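Local structure of luciferase-like monooxygenase (Streptomyces bottropensis, 7BIP) at residues 70-75 with 164-169; 84-89 with 158-163; 90-95 with 139-144; 105-110 with 132-137. The protein probably acts as a monooxygenase in the biosynthesis of the aromatic polyketide rishirilide, as a TIM-barrel member of the luciferase-like family. All coordinates share one frame; numbering follows the deposited sequence.

The four contacts involve strands 72-78 and 103-107 and helices 85-98 and 126-142 of a TIM barrel. Interactions 2 and 3 lie on successive turns of helix 85-98, their centres about 5 Å apart, and are tied by a salt bridge from R163 NH1 to E144 OE2 at 3.0 Å; that same E144 holds a calcium ion. Interactions 3 and 4 share helix 126-142, with centres about 13 Å apart, and W141 CH2 of the former meets F107 CZ of the latter at 4.1 Å. Interaction 1 touches interaction 4 through the sheet, where T75 OG1 lies 2.9 Å from G106 O, a probable hydrogen bond. Its centre is about 11 Å from that of interaction 3.

Interaction 1 (70-75 with 164-169); sequences RVRLVT and TWQRPH
At the N-terminal end of barrel strand 72-78, R72 reaches across to Q166 in the loop that precedes strand 171-175. The backbones stay far apart, 12.7 Å between R72 CA and Q166 CA, and just 57 Å² is buried, so the meeting rests on the ends of two long side chains approaching from opposite directions. R72 NH2 donates to Q166 OE1 over 3.3 Å, but the N-H...O angle of 129° marks the bond as weak. OE1 sits at the guanidinium edge, near its plane, while the amide itself is turned 68° from that plane. A bend at chi3 (68°) swings the R72 guanidinium toward the loop, whereas Q166 runs straight beyond CG. Both groups have stronger partners outside the pair: R72 NE forms a salt bridge with D104 OD2 and NH2 also bonds to G101 O, while Q166 NE2 donates to D96 OD1 and to L103 O. That engagement of NE2 is consistent with OE1 being the amide atom nearest the arginine. On the loop side, T164 OG1 donates to Q166 O at 2.9 Å, in the carbonyl plane. The contact thus joins the loop to the start of strand 72-78, beside the start of strand 103-107 and the C-terminal end of helix 85-98.

Interaction 2 (84-89 with 158-163); sequences HPLKLA and VTMLPR
M160 presses its side chain against L86 and A89 in the first turns of helix 85-98, one of the helices that surround the TIM barrel, and so attaches the segment 158-163, which follows strand 154-158, to that helix. The apolar contacts centre on the methionine. Its CG stands anti to the backbone N (chi1 176°), and bends at chi2 and chi3 then fold the thioether so that the methyl end faces L86. M160 CE lies 3.6 Å from L86 CD2 and 3.5 Å from the backbone L86 O, a van der Waals approach to both leucine branch and carbonyl. One helical turn later, A89 CB meets M160 CG at 4.4 Å. V158 CG2 adds a looser touch on L86 CD2 at 4.5 Å. No hydrogen bond crosses between the segments, yet 167 Å² is buried, and F47 of the second subunit packs on M160 as well.

The polar bonds run within each segment and set its shape. H84 is the N-cap of the helix: its ND1 accepts from L86 N at 3.1 Å, with the donor only 2° out of the imidazole plane. On the other segment, the peptide before P162 is cis, and R163 turns back toward M160. R163 NH2, which also donates to L140 O, reaches M160 O at 2.9 Å with an N-H...O angle of 160°, the donor lying on a lone pair of the carbonyl and M160 O lying in the guanidinium plane.

Interaction 3 (90-95 with 139-144); sequences GKLAML and RLWAEE. With CA (calcium ion), chain C.
Two helices on the outside of the TIM barrel, 85-98 and 126-142, meet where the indole of W141 lies against L92 and A93, and just beyond this point the second helix ends beside a calcium site. L92 points toward helix 126-142, and its CB, like CD1 of the same leucine, lies 3.7 Å from W141 CZ2. CD1 approaches the six-membered ring at its edge, near the ring plane, and also comes within 4.1 Å of W141 CH2. Against A93 the packing is looser, with W141 NE1 4.2 Å from the backbone A93 N, an oblique approach. The pyrrole N-H is spent one turn earlier, on A89 O, a hydrogen bond that probably helps set which indole edge faces helix 85-98. No hydrogen bond joins the segments themselves, and 130 Å² is buried between them.

E143 is the first residue to leave helical geometry, and E144 then presents its carboxylate to the calcium ion. A bend at chi2 (90°) turns the carboxylate to the metal, which both oxygens bind, OE1 at 2.4 Å and OE2 at 2.5 Å, a bidentate grip. Two waters also bind the ion, and one of them donates to A142 O at 2.7 Å, linking the end of the helix to the calcium shell. Deeper in, the L92 side chain rests on L103 of strand 103-107 and on V58 of helix 57-67, while W141 covers V105 and its ring meets that of H169, the planes about 35° apart, so the helix pair sits directly over the barrel wall.

Interaction 4 (105-110 with 132-137); sequences VGFGRA and EGVEAV
F107 projects from strand 103-107 toward V134 and V137 of helix 126-142, and is the one side chain of segment 105-110 that touches the helix segment. CB leaves the strand in the direction of the helix and lies 3.8 Å from V134 CG2. The first torsion (chi1 -60°) sets CG anti to the carbonyl carbon, and from there the ring starts out alongside the same methyl: F107 CG and CD1 are each 3.8 Å from V134 CG2, which approaches obliquely. This is a strand-to-helix contact within the TIM barrel, where strand 103-107 lies beside strand 171-175 in the parallel sheet and helix 126-142, between them in the chain, covers the outside. Further along the ring, F107 CE1 touches L88 of helix 85-98, so the ring sits between the strand and both helices; F130, one helical turn before V134, packs on it too. At the tip, F107 CZ meets V137 CG1 at 4.0 Å. That methyl stands anti to the V137 backbone N (chi1 167°) and comes in at the ring edge, near the ring plane.

Interaction 1 (70-75 with 164-169)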
loop_
_atom_site.group_PDB
_atom_site.type_symbol
_atom_site.label_atom_id
_atom_site.label_comp_id
_atom_site.label_asym_id
_atom_site.label_seq_id
_atom_site.Cartn_x
_atom_site.Cartn_y
_atom_site.Cartn_z
ATOM N N ARG A 70 -12.678 -8.122 11.835
ATOM C CA ARG A 70 -13.319 -7.177 12.754
ATOM C C ARG A 70 -12.367 -6.157 13.373
ATOM O O ARG A 70 -12.786 -5.039 13.703
ATOM C CB ARG A 70 -14.055 -7.935 13.861
ATOM C CG ARG A 70 -13.181 -8.811 14.718
ATOM C CD ARG A 70 -13.966 -9.333 15.912
ATOM N NE ARG A 70 -13.189 -10.279 16.708
ATOM C CZ ARG A 70 -13.723 -11.119 17.590
ATOM N NH1 ARG A 70 -15.037 -11.123 17.788
ATOM N NH2 ARG A 70 -12.946 -11.950 18.279
ATOM N N VAL A 71 -11.096 -6.522 13.542
ATOM C CA VAL A 71 -10.130 -5.605 14.129
ATOM C C VAL A 71 -10.022 -4.334 13.277
ATOM O O VAL A 71 -10.036 -4.382 12.041
ATOM C CB VAL A 71 -8.791 -6.356 14.269
ATOM C CG1 VAL A 71 -8.069 -6.506 12.919
ATOM C CG2 VAL A 71 -7.919 -5.762 15.318
ATOM N N ARG A 72 -9.928 -3.181 13.931
ATOM C CA ARG A 72 -9.697 -1.964 13.160
ATOM C C ARG A 72 -8.228 -1.868 12.739
ATOM O O ARG A 72 -7.353 -2.539 13.289
ATOM C CB ARG A 72 -10.120 -0.732 13.963
ATOM C CG ARG A 72 -11.625 -0.744 14.318
ATOM C CD ARG A 72 -12.129 0.627 14.781
ATOM N NE ARG A 72 -12.136 1.625 13.704
ATOM C CZ ARG A 72 -13.053 1.700 12.740
ATOM N NH1 ARG A 72 -14.057 0.836 12.694
ATOM N NH2 ARG A 72 -12.952 2.647 11.811
ATOM N N LEU A 73 -7.971 -1.043 11.722
ATOM C CA LEU A 73 -6.622 -0.813 11.208
ATOM C C LEU A 73 -6.273 0.651 11.429
ATOM O O LEU A 73 -7.038 1.531 11.034
ATOM C CB LEU A 73 -6.531 -1.152 9.708
ATOM C CG LEU A 73 -6.755 -2.589 9.233
ATOM C CD1 LEU A 73 -6.038 -3.623 10.117
ATOM C CD2 LEU A 73 -8.232 -2.898 9.163
ATOM N N VAL A 74 -5.127 0.925 12.056
ATOM C CA VAL A 74 -4.795 2.296 12.444
ATOM C C VAL A 74 -3.382 2.652 12.002
ATOM O O VAL A 74 -2.429 1.928 12.309
ATOM C CB VAL A 74 -4.935 2.508 13.963
ATOM C CG1 VAL A 74 -4.781 4.002 14.305
ATOM C CG2 VAL A 74 -6.267 1.960 14.466
ATOM N N THR A 75 -3.235 3.786 11.316
ATOM C CA THR A 75 -1.896 4.305 11.057
ATOM C C THR A 75 -1.406 5.074 12.281
ATOM O O THR A 75 -2.110 5.942 12.807
ATOM C CB THR A 75 -1.857 5.198 9.808
ATOM O OG1 THR A 75 -2.783 6.289 9.916
ATOM C CG2 THR A 75 -2.194 4.386 8.563
ATOM N N THR A 164 -14.232 7.586 0.056
ATOM C CA THR A 164 -14.050 6.714 1.211
ATOM C C THR A 164 -15.321 5.908 1.506
ATOM O O THR A 164 -16.431 6.223 1.054
ATOM C CB THR A 164 -13.642 7.524 2.447
ATOM O OG1 THR A 164 -14.655 8.490 2.746
ATOM C CG2 THR A 164 -12.318 8.249 2.195
ATOM N N TRP A 165 -15.130 4.825 2.255
ATOM C CA TRP A 165 -16.246 4.028 2.745
ATOM C C TRP A 165 -16.942 4.744 3.892
ATOM O O TRP A 165 -18.171 4.912 3.888
ATOM C CB TRP A 165 -15.709 2.667 3.190
ATOM C CG TRP A 165 -16.696 1.732 3.839
ATOM C CD1 TRP A 165 -17.333 1.901 5.045
ATOM C CD2 TRP A 165 -17.112 0.457 3.343
ATOM N NE1 TRP A 165 -18.125 0.814 5.311
ATOM C CE2 TRP A 165 -18.004 -0.087 4.283
ATOM C CE3 TRP A 165 -16.814 -0.277 2.192
ATOM C CZ2 TRP A 165 -18.616 -1.334 4.101
ATOM C CZ3 TRP A 165 -17.415 -1.507 2.007
ATOM C CH2 TRP A 165 -18.303 -2.030 2.961
ATOM N N GLN A 166 -16.169 5.193 4.871
ATOM C CA GLN A 166 -16.733 5.854 6.040
ATOM C C GLN A 166 -17.175 7.276 5.709
ATOM O O GLN A 166 -16.653 7.916 4.799
ATOM C CB GLN A 166 -15.709 5.879 7.176
ATOM C CG GLN A 166 -15.344 4.487 7.666
ATOM C CD GLN A 166 -14.285 4.526 8.740
ATOM O OE1 GLN A 166 -14.578 4.828 9.898
ATOM N NE2 GLN A 166 -13.047 4.230 8.365
ATOM N N ARG A 167 -18.130 7.777 6.485
ATOM C CA ARG A 167 -18.704 9.089 6.240
ATOM C C ARG A 167 -18.545 9.971 7.472
ATOM O O ARG A 167 -18.965 9.575 8.566
ATOM C CB ARG A 167 -20.181 8.960 5.878
ATOM C CG ARG A 167 -20.398 8.170 4.603
ATOM C CD ARG A 167 -21.877 7.953 4.366
ATOM N NE ARG A 167 -22.140 6.905 3.387
ATOM C CZ ARG A 167 -23.319 6.298 3.279
ATOM N NH1 ARG A 167 -24.315 6.646 4.086
ATOM N NH2 ARG A 167 -23.499 5.353 2.368
ATOM N N PRO A 168 -17.947 11.163 7.342
ATOM C CA PRO A 168 -17.493 11.741 6.072
ATOM C C PRO A 168 -16.203 11.136 5.526
ATOM O O PRO A 168 -15.895 11.309 4.353
ATOM C CB PRO A 168 -17.279 13.222 6.421
ATOM C CG PRO A 168 -16.963 13.216 7.887
ATOM C CD PRO A 168 -17.769 12.091 8.478
ATOM N N HIS A 169 -15.480 10.418 6.382
ATOM C CA HIS A 169 -14.166 9.863 6.081
ATOM C C HIS A 169 -13.682 9.135 7.328
ATOM O O HIS A 169 -14.329 9.229 8.380
ATOM C CB HIS A 169 -13.190 10.969 5.645
ATOM C CG HIS A 169 -13.132 12.143 6.571
ATOM N ND1 HIS A 169 -12.550 12.079 7.816
ATOM C CD2 HIS A 169 -13.561 13.420 6.420
ATOM C CE1 HIS A 169 -12.643 13.260 8.406
ATOM N NE2 HIS A 169 -13.245 14.093 7.576
#

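Interaction 2 (84-89 with 158-163)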
loop_
_atom_site.group_PDB
_atom_site.type_symbol
_atom_site.label_atom_id
_atom_site.label_comp_id
_atom_site.label_asym_id
_atom_site.label_seq_id
_atom_site.Cartn_x
_atom_site.Cartn_y
_atom_site.Cartn_z
ATOM N N HIS A 84 2.653 13.273 -1.025
ATOM C CA HIS A 84 1.753 14.217 -1.658
ATOM C C HIS A 84 0.329 13.934 -1.201
ATOM O O HIS A 84 -0.085 12.769 -1.172
ATOM C CB HIS A 84 1.842 14.070 -3.176
ATOM C CG HIS A 84 1.228 15.200 -3.936
ATOM N ND1 HIS A 84 -0.125 15.457 -3.930
ATOM C CD2 HIS A 84 1.786 16.125 -4.755
ATOM C CE1 HIS A 84 -0.373 16.508 -4.690
ATOM N NE2 HIS A 84 0.765 16.923 -5.213
ATOM N N PRO A 85 -0.454 14.954 -0.839
ATOM C CA PRO A 85 -1.806 14.674 -0.314
ATOM C C PRO A 85 -2.702 13.925 -1.285
ATOM O O PRO A 85 -3.584 13.185 -0.835
ATOM C CB PRO A 85 -2.372 16.068 -0.001
ATOM C CG PRO A 85 -1.483 17.024 -0.711
ATOM C CD PRO A 85 -0.132 16.390 -0.800
ATOM N N LEU A 86 -2.526 14.102 -2.600
ATOM C CA LEU A 86 -3.327 13.328 -3.545
ATOM C C LEU A 86 -3.078 11.838 -3.363
ATOM O O LEU A 86 -4.012 11.027 -3.387
ATOM C CB LEU A 86 -2.998 13.735 -4.981
ATOM C CG LEU A 86 -3.455 15.121 -5.438
ATOM C CD1 LEU A 86 -2.835 15.436 -6.801
ATOM C CD2 LEU A 86 -4.975 15.204 -5.498
ATOM N N LYS A 87 -1.814 11.462 -3.209
ATOM C CA LYS A 87 -1.454 10.059 -3.044
ATOM C C LYS A 87 -1.902 9.529 -1.694
ATOM O O LYS A 87 -2.418 8.408 -1.599
ATOM C CB LYS A 87 0.055 9.919 -3.177
ATOM C CG LYS A 87 0.559 10.286 -4.533
ATOM C CD LYS A 87 0.143 9.253 -5.515
ATOM C CE LYS A 87 0.840 7.954 -5.190
ATOM N NZ LYS A 87 2.319 8.129 -5.139
ATOM N N LEU A 88 -1.672 10.310 -0.638
ATOM C CA LEU A 88 -2.060 9.886 0.698
ATOM C C LEU A 88 -3.570 9.716 0.792
ATOM O O LEU A 88 -4.062 8.697 1.294
ATOM C CB LEU A 88 -1.563 10.902 1.723
ATOM C CG LEU A 88 -1.658 10.514 3.195
ATOM C CD1 LEU A 88 -1.053 9.131 3.448
ATOM C CD2 LEU A 88 -0.914 11.584 3.969
ATOM N N ALA A 89 -4.328 10.704 0.308
ATOM C CA ALA A 89 -5.781 10.573 0.336
ATOM C C ALA A 89 -6.236 9.364 -0.469
ATOM O O ALA A 89 -7.114 8.610 -0.028
ATOM C CB ALA A 89 -6.442 11.842 -0.199
ATOM N N VAL A 158 -10.478 19.112 -8.543
ATOM C CA VAL A 158 -10.389 17.671 -8.748
ATOM C C VAL A 158 -11.293 16.999 -7.726
ATOM O O VAL A 158 -11.629 17.572 -6.690
ATOM C CB VAL A 158 -8.950 17.120 -8.615
ATOM C CG1 VAL A 158 -8.089 17.566 -9.794
ATOM C CG2 VAL A 158 -8.345 17.523 -7.260
ATOM N N THR A 159 -11.687 15.763 -8.026
ATOM C CA THR A 159 -12.396 14.924 -7.067
ATOM C C THR A 159 -11.653 13.602 -6.958
ATOM O O THR A 159 -11.502 12.885 -7.955
ATOM C CB THR A 159 -13.854 14.692 -7.469
ATOM O OG1 THR A 159 -14.510 15.949 -7.659
ATOM C CG2 THR A 159 -14.571 13.908 -6.372
ATOM N N MET A 160 -11.168 13.297 -5.759
ATOM C CA MET A 160 -10.350 12.113 -5.535
ATOM C C MET A 160 -11.207 10.857 -5.487
ATOM O O MET A 160 -12.207 10.800 -4.766
ATOM C CB MET A 160 -9.564 12.257 -4.229
ATOM C CG MET A 160 -8.746 11.023 -3.839
ATOM S SD MET A 160 -7.498 10.536 -5.071
ATOM C CE MET A 160 -6.673 12.083 -5.351
ATOM N N LEU A 161 -10.813 9.855 -6.258
ATOM C CA LEU A 161 -11.389 8.527 -6.204
ATOM C C LEU A 161 -10.369 7.562 -5.620
ATOM O O LEU A 161 -9.162 7.832 -5.643
ATOM C CB LEU A 161 -11.806 8.050 -7.605
ATOM C CG LEU A 161 -12.946 8.831 -8.264
ATOM C CD1 LEU A 161 -13.123 8.326 -9.694
ATOM C CD2 LEU A 161 -14.248 8.702 -7.482
ATOM N N PRO A 162 -10.814 6.449 -5.037
ATOM C CA PRO A 162 -12.215 6.167 -4.725
ATOM C C PRO A 162 -12.686 7.072 -3.593
ATOM O O PRO A 162 -11.870 7.572 -2.808
ATOM C CB PRO A 162 -12.185 4.705 -4.286
ATOM C CG PRO A 162 -10.789 4.548 -3.646
ATOM C CD PRO A 162 -9.892 5.443 -4.468
ATOM N N ARG A 163 -13.983 7.331 -3.521
ATOM C CA ARG A 163 -14.492 7.972 -2.325
ATOM C C ARG A 163 -14.332 7.023 -1.146
ATOM O O ARG A 163 -14.279 5.806 -1.314
ATOM C CB ARG A 163 -15.950 8.372 -2.512
ATOM C CG ARG A 163 -16.212 9.108 -3.837
ATOM C CD ARG A 163 -15.367 10.371 -3.993
ATOM N NE ARG A 163 -15.840 11.464 -3.147
ATOM C CZ ARG A 163 -15.062 12.437 -2.682
ATOM N NH1 ARG A 163 -15.568 13.404 -1.921
ATOM N NH2 ARG A 163 -13.771 12.434 -2.967
#

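Interaction 3 (90-95 with 139-144)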
loop_
_atom_site.group_PDB
_atom_site.type_symbol
_atom_site.label_atom_id
_atom_site.label_comp_id
_atom_site.label_asym_id
_atom_site.label_seq_id
_atom_site.Cartn_x
_atom_site.Cartn_y
_atom_site.Cartn_z
ATOM N N GLY A 90 -5.636 9.160 -1.647
ATOM C CA GLY A 90 -6.067 8.070 -2.511
ATOM C C GLY A 90 -5.789 6.698 -1.922
ATOM O O GLY A 90 -6.675 5.840 -1.905
ATOM N N LYS A 91 -4.555 6.464 -1.439
ATOM C CA LYS A 91 -4.257 5.124 -0.923
ATOM C C LYS A 91 -5.041 4.840 0.347
ATOM O O LYS A 91 -5.477 3.702 0.562
ATOM C CB LYS A 91 -2.750 4.932 -0.689
ATOM C CG LYS A 91 -2.154 5.699 0.487
ATOM C CD LYS A 91 -0.678 5.318 0.692
ATOM C CE LYS A 91 0.190 5.817 -0.442
ATOM N NZ LYS A 91 1.636 5.751 -0.063
ATOM N N LEU A 92 -5.278 5.857 1.174
ATOM C CA LEU A 92 -6.053 5.622 2.390
ATOM C C LEU A 92 -7.521 5.367 2.066
ATOM O O LEU A 92 -8.179 4.572 2.746
ATOM C CB LEU A 92 -5.916 6.806 3.342
ATOM C CG LEU A 92 -4.550 6.944 4.026
ATOM C CD1 LEU A 92 -4.468 8.325 4.648
ATOM C CD2 LEU A 92 -4.308 5.834 5.070
ATOM N N ALA A 93 -8.055 6.028 1.030
ATOM C CA ALA A 93 -9.420 5.729 0.605
ATOM C C ALA A 93 -9.538 4.300 0.069
ATOM O O ALA A 93 -10.525 3.602 0.352
ATOM C CB ALA A 93 -9.897 6.759 -0.432
ATOM N N MET A 94 -8.532 3.828 -0.683
ATOM C CA MET A 94 -8.545 2.426 -1.098
ATOM C C MET A 94 -8.574 1.501 0.112
ATOM O O MET A 94 -9.349 0.537 0.165
ATOM C CB MET A 94 -7.327 2.111 -1.967
ATOM C CG MET A 94 -7.296 2.791 -3.337
ATOM S SD MET A 94 -5.756 2.332 -4.179
ATOM C CE MET A 94 -6.059 0.624 -4.647
ATOM N N LEU A 95 -7.727 1.785 1.096
ATOM C CA LEU A 95 -7.652 0.929 2.277
ATOM C C LEU A 95 -8.959 0.945 3.063
ATOM O O LEU A 95 -9.396 -0.099 3.561
ATOM C CB LEU A 95 -6.480 1.380 3.154
ATOM C CG LEU A 95 -6.363 0.683 4.505
ATOM C CD1 LEU A 95 -6.278 -0.836 4.300
ATOM C CD2 LEU A 95 -5.117 1.214 5.213
ATOM N N ARG A 139 -9.864 17.446 2.988
ATOM C CA ARG A 139 -10.694 18.050 1.953
ATOM C C ARG A 139 -10.897 17.108 0.779
ATOM O O ARG A 139 -12.001 17.039 0.228
ATOM C CB ARG A 139 -10.078 19.362 1.468
ATOM C CG ARG A 139 -10.291 20.456 2.442
ATOM C CD ARG A 139 -10.168 21.816 1.810
ATOM N NE ARG A 139 -9.899 22.747 2.880
ATOM C CZ ARG A 139 -9.600 24.024 2.722
ATOM N NH1 ARG A 139 -9.543 24.559 1.502
ATOM N NH2 ARG A 139 -9.363 24.756 3.803
ATOM N N LEU A 140 -9.830 16.410 0.352
ATOM C CA LEU A 140 -9.970 15.450 -0.741
ATOM C C LEU A 140 -10.967 14.352 -0.396
ATOM O O LEU A 140 -11.662 13.844 -1.284
ATOM C CB LEU A 140 -8.606 14.853 -1.094
ATOM C CG LEU A 140 -7.699 15.846 -1.848
ATOM C CD1 LEU A 140 -6.242 15.404 -1.789
ATOM C CD2 LEU A 140 -8.164 16.001 -3.297
ATOM N N TRP A 141 -11.067 13.980 0.884
ATOM C CA TRP A 141 -12.047 12.977 1.287
ATOM C C TRP A 141 -13.451 13.557 1.403
ATOM O O TRP A 141 -14.430 12.899 1.028
ATOM C CB TRP A 141 -11.674 12.385 2.641
ATOM C CG TRP A 141 -10.497 11.472 2.695
ATOM C CD1 TRP A 141 -9.947 10.740 1.679
ATOM C CD2 TRP A 141 -9.751 11.166 3.871
ATOM N NE1 TRP A 141 -8.881 10.006 2.160
ATOM C CE2 TRP A 141 -8.747 10.247 3.504
ATOM C CE3 TRP A 141 -9.823 11.596 5.200
ATOM C CZ2 TRP A 141 -7.832 9.735 4.420
ATOM C CZ3 TRP A 141 -8.913 11.082 6.118
ATOM C CH2 TRP A 141 -7.929 10.171 5.722
ATOM N N ALA A 142 -13.573 14.766 1.959
ATOM C CA ALA A 142 -14.868 15.291 2.365
ATOM C C ALA A 142 -15.593 16.036 1.259
ATOM O O ALA A 142 -16.822 16.181 1.338
ATOM C CB ALA A 142 -14.702 16.243 3.556
ATOM N N GLU A 143 -14.872 16.516 0.248
ATOM C CA GLU A 143 -15.414 17.456 -0.724
ATOM C C GLU A 143 -15.095 17.007 -2.148
ATOM O O GLU A 143 -14.284 16.109 -2.384
ATOM C CB GLU A 143 -14.852 18.878 -0.515
ATOM C CG GLU A 143 -14.981 19.429 0.905
ATOM C CD GLU A 143 -16.415 19.687 1.315
ATOM O OE1 GLU A 143 -16.700 19.642 2.533
ATOM O OE2 GLU A 143 -17.259 19.937 0.426
ATOM N N GLU A 144 -15.749 17.673 -3.096
ATOM C CA GLU A 144 -15.555 17.463 -4.520
ATOM C C GLU A 144 -15.238 18.804 -5.164
ATOM O O GLU A 144 -15.476 19.859 -4.573
ATOM C CB GLU A 144 -16.795 16.836 -5.165
ATOM C CG GLU A 144 -17.193 15.517 -4.529
ATOM C CD GLU A 144 -18.169 15.667 -3.369
ATOM O OE1 GLU A 144 -18.949 16.651 -3.338
ATOM O OE2 GLU A 144 -18.157 14.781 -2.488
HETATM CA CA CA C . -20.275 15.686 -1.561
HETATM O O HOH W 1 -19.172 16.819 0.206
HETATM O O HOH W 2 -21.436 17.716 -2.132
#

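Interaction 4 (105-110 with 132-137)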
loop_
_atom_site.group_PDB
_atom_site.type_symbol
_atom_site.label_atom_id
_atom_site.label_comp_id
_atom_site.label_asym_id
_atom_site.label_seq_id
_atom_site.Cartn_x
_atom_site.Cartn_y
_atom_site.Cartn_z
ATOM N N VAL A 105 -7.107 6.936 10.881
ATOM C CA VAL A 105 -5.882 7.478 10.290
ATOM C C VAL A 105 -5.228 8.442 11.275
ATOM O O VAL A 105 -5.666 9.587 11.443
ATOM C CB VAL A 105 -6.136 8.164 8.949
ATOM C CG1 VAL A 105 -4.796 8.617 8.364
ATOM C CG2 VAL A 105 -6.833 7.200 7.994
ATOM N N GLY A 106 -4.145 7.995 11.902
ATOM C CA GLY A 106 -3.265 8.898 12.621
ATOM C C GLY A 106 -2.228 9.507 11.689
ATOM O O GLY A 106 -1.635 8.818 10.857
ATOM N N PHE A 107 -2.039 10.820 11.833
ATOM C CA PHE A 107 -1.036 11.603 11.119
ATOM C C PHE A 107 -0.025 12.117 12.139
ATOM O O PHE A 107 -0.415 12.609 13.199
ATOM C CB PHE A 107 -1.647 12.827 10.405
ATOM C CG PHE A 107 -2.711 12.516 9.363
ATOM C CD1 PHE A 107 -2.426 12.658 8.001
ATOM C CD2 PHE A 107 -4.006 12.182 9.734
ATOM C CE1 PHE A 107 -3.402 12.413 7.027
ATOM C CE2 PHE A 107 -4.995 11.945 8.771
ATOM C CZ PHE A 107 -4.688 12.059 7.408
ATOM N N GLY A 108 1.271 12.031 11.822
ATOM C CA GLY A 108 2.304 12.405 12.765
ATOM C C GLY A 108 3.367 13.300 12.149
ATOM O O GLY A 108 3.463 13.449 10.933
ATOM N N ARG A 109 4.168 13.898 13.030
ATOM C CA ARG A 109 5.313 14.698 12.623
ATOM C C ARG A 109 6.546 13.814 12.517
ATOM O O ARG A 109 6.727 12.872 13.295
ATOM C CB ARG A 109 5.580 15.830 13.619
ATOM C CG ARG A 109 4.385 16.713 13.920
ATOM C CD ARG A 109 4.231 17.830 12.906
ATOM N NE ARG A 109 5.481 18.526 12.605
ATOM C CZ ARG A 109 5.953 19.560 13.296
ATOM N NH1 ARG A 109 7.100 20.125 12.941
ATOM N NH2 ARG A 109 5.285 20.026 14.343
ATOM N N ALA A 110 7.394 14.115 11.545
ATOM C CA ALA A 110 8.650 13.395 11.463
ATOM C C ALA A 110 9.666 14.022 12.413
ATOM O O ALA A 110 9.577 15.197 12.778
ATOM C CB ALA A 110 9.183 13.406 10.032
ATOM N N GLU A 132 -0.932 21.517 6.521
ATOM C CA GLU A 132 -1.529 21.587 5.191
ATOM C C GLU A 132 -1.735 20.204 4.593
ATOM O O GLU A 132 -2.695 19.998 3.844
ATOM C CB GLU A 132 -0.680 22.458 4.262
ATOM C CG GLU A 132 -0.710 23.918 4.678
ATOM C CD GLU A 132 -0.272 24.861 3.578
ATOM O OE1 GLU A 132 -0.213 24.426 2.409
ATOM O OE2 GLU A 132 0.005 26.038 3.891
ATOM N N GLY A 133 -0.867 19.241 4.913
ATOM C CA GLY A 133 -1.073 17.886 4.428
ATOM C C GLY A 133 -2.311 17.243 5.020
ATOM O O GLY A 133 -3.092 16.603 4.304
ATOM N N VAL A 134 -2.518 17.416 6.331
ATOM C CA VAL A 134 -3.708 16.864 6.975
ATOM C C VAL A 134 -4.966 17.486 6.387
ATOM O O VAL A 134 -5.929 16.788 6.043
ATOM C CB VAL A 134 -3.643 17.078 8.497
ATOM C CG1 VAL A 134 -4.964 16.648 9.143
ATOM C CG2 VAL A 134 -2.466 16.306 9.105
ATOM N N GLU A 135 -4.981 18.809 6.265
ATOM C CA GLU A 135 -6.195 19.466 5.800
ATOM C C GLU A 135 -6.473 19.161 4.335
ATOM O O GLU A 135 -7.633 18.985 3.946
ATOM C CB GLU A 135 -6.096 20.968 6.030
ATOM C CG GLU A 135 -7.252 21.782 5.442
ATOM C CD GLU A 135 -8.593 21.514 6.123
ATOM O OE1 GLU A 135 -8.635 20.760 7.115
ATOM O OE2 GLU A 135 -9.608 22.062 5.649
ATOM N N ALA A 136 -5.431 19.117 3.499
ATOM C CA ALA A 136 -5.653 18.785 2.095
ATOM C C ALA A 136 -6.241 17.387 1.951
ATOM O O ALA A 136 -7.160 17.176 1.150
ATOM C CB ALA A 136 -4.352 18.911 1.303
ATOM N N VAL A 137 -5.729 16.422 2.726
ATOM C CA VAL A 137 -6.276 15.066 2.677
ATOM C C VAL A 137 -7.727 15.061 3.142
ATOM O O VAL A 137 -8.599 14.456 2.505
ATOM C CB VAL A 137 -5.414 14.108 3.517
ATOM C CG1 VAL A 137 -6.154 12.775 3.743
ATOM C CG2 VAL A 137 -4.056 13.869 2.821
#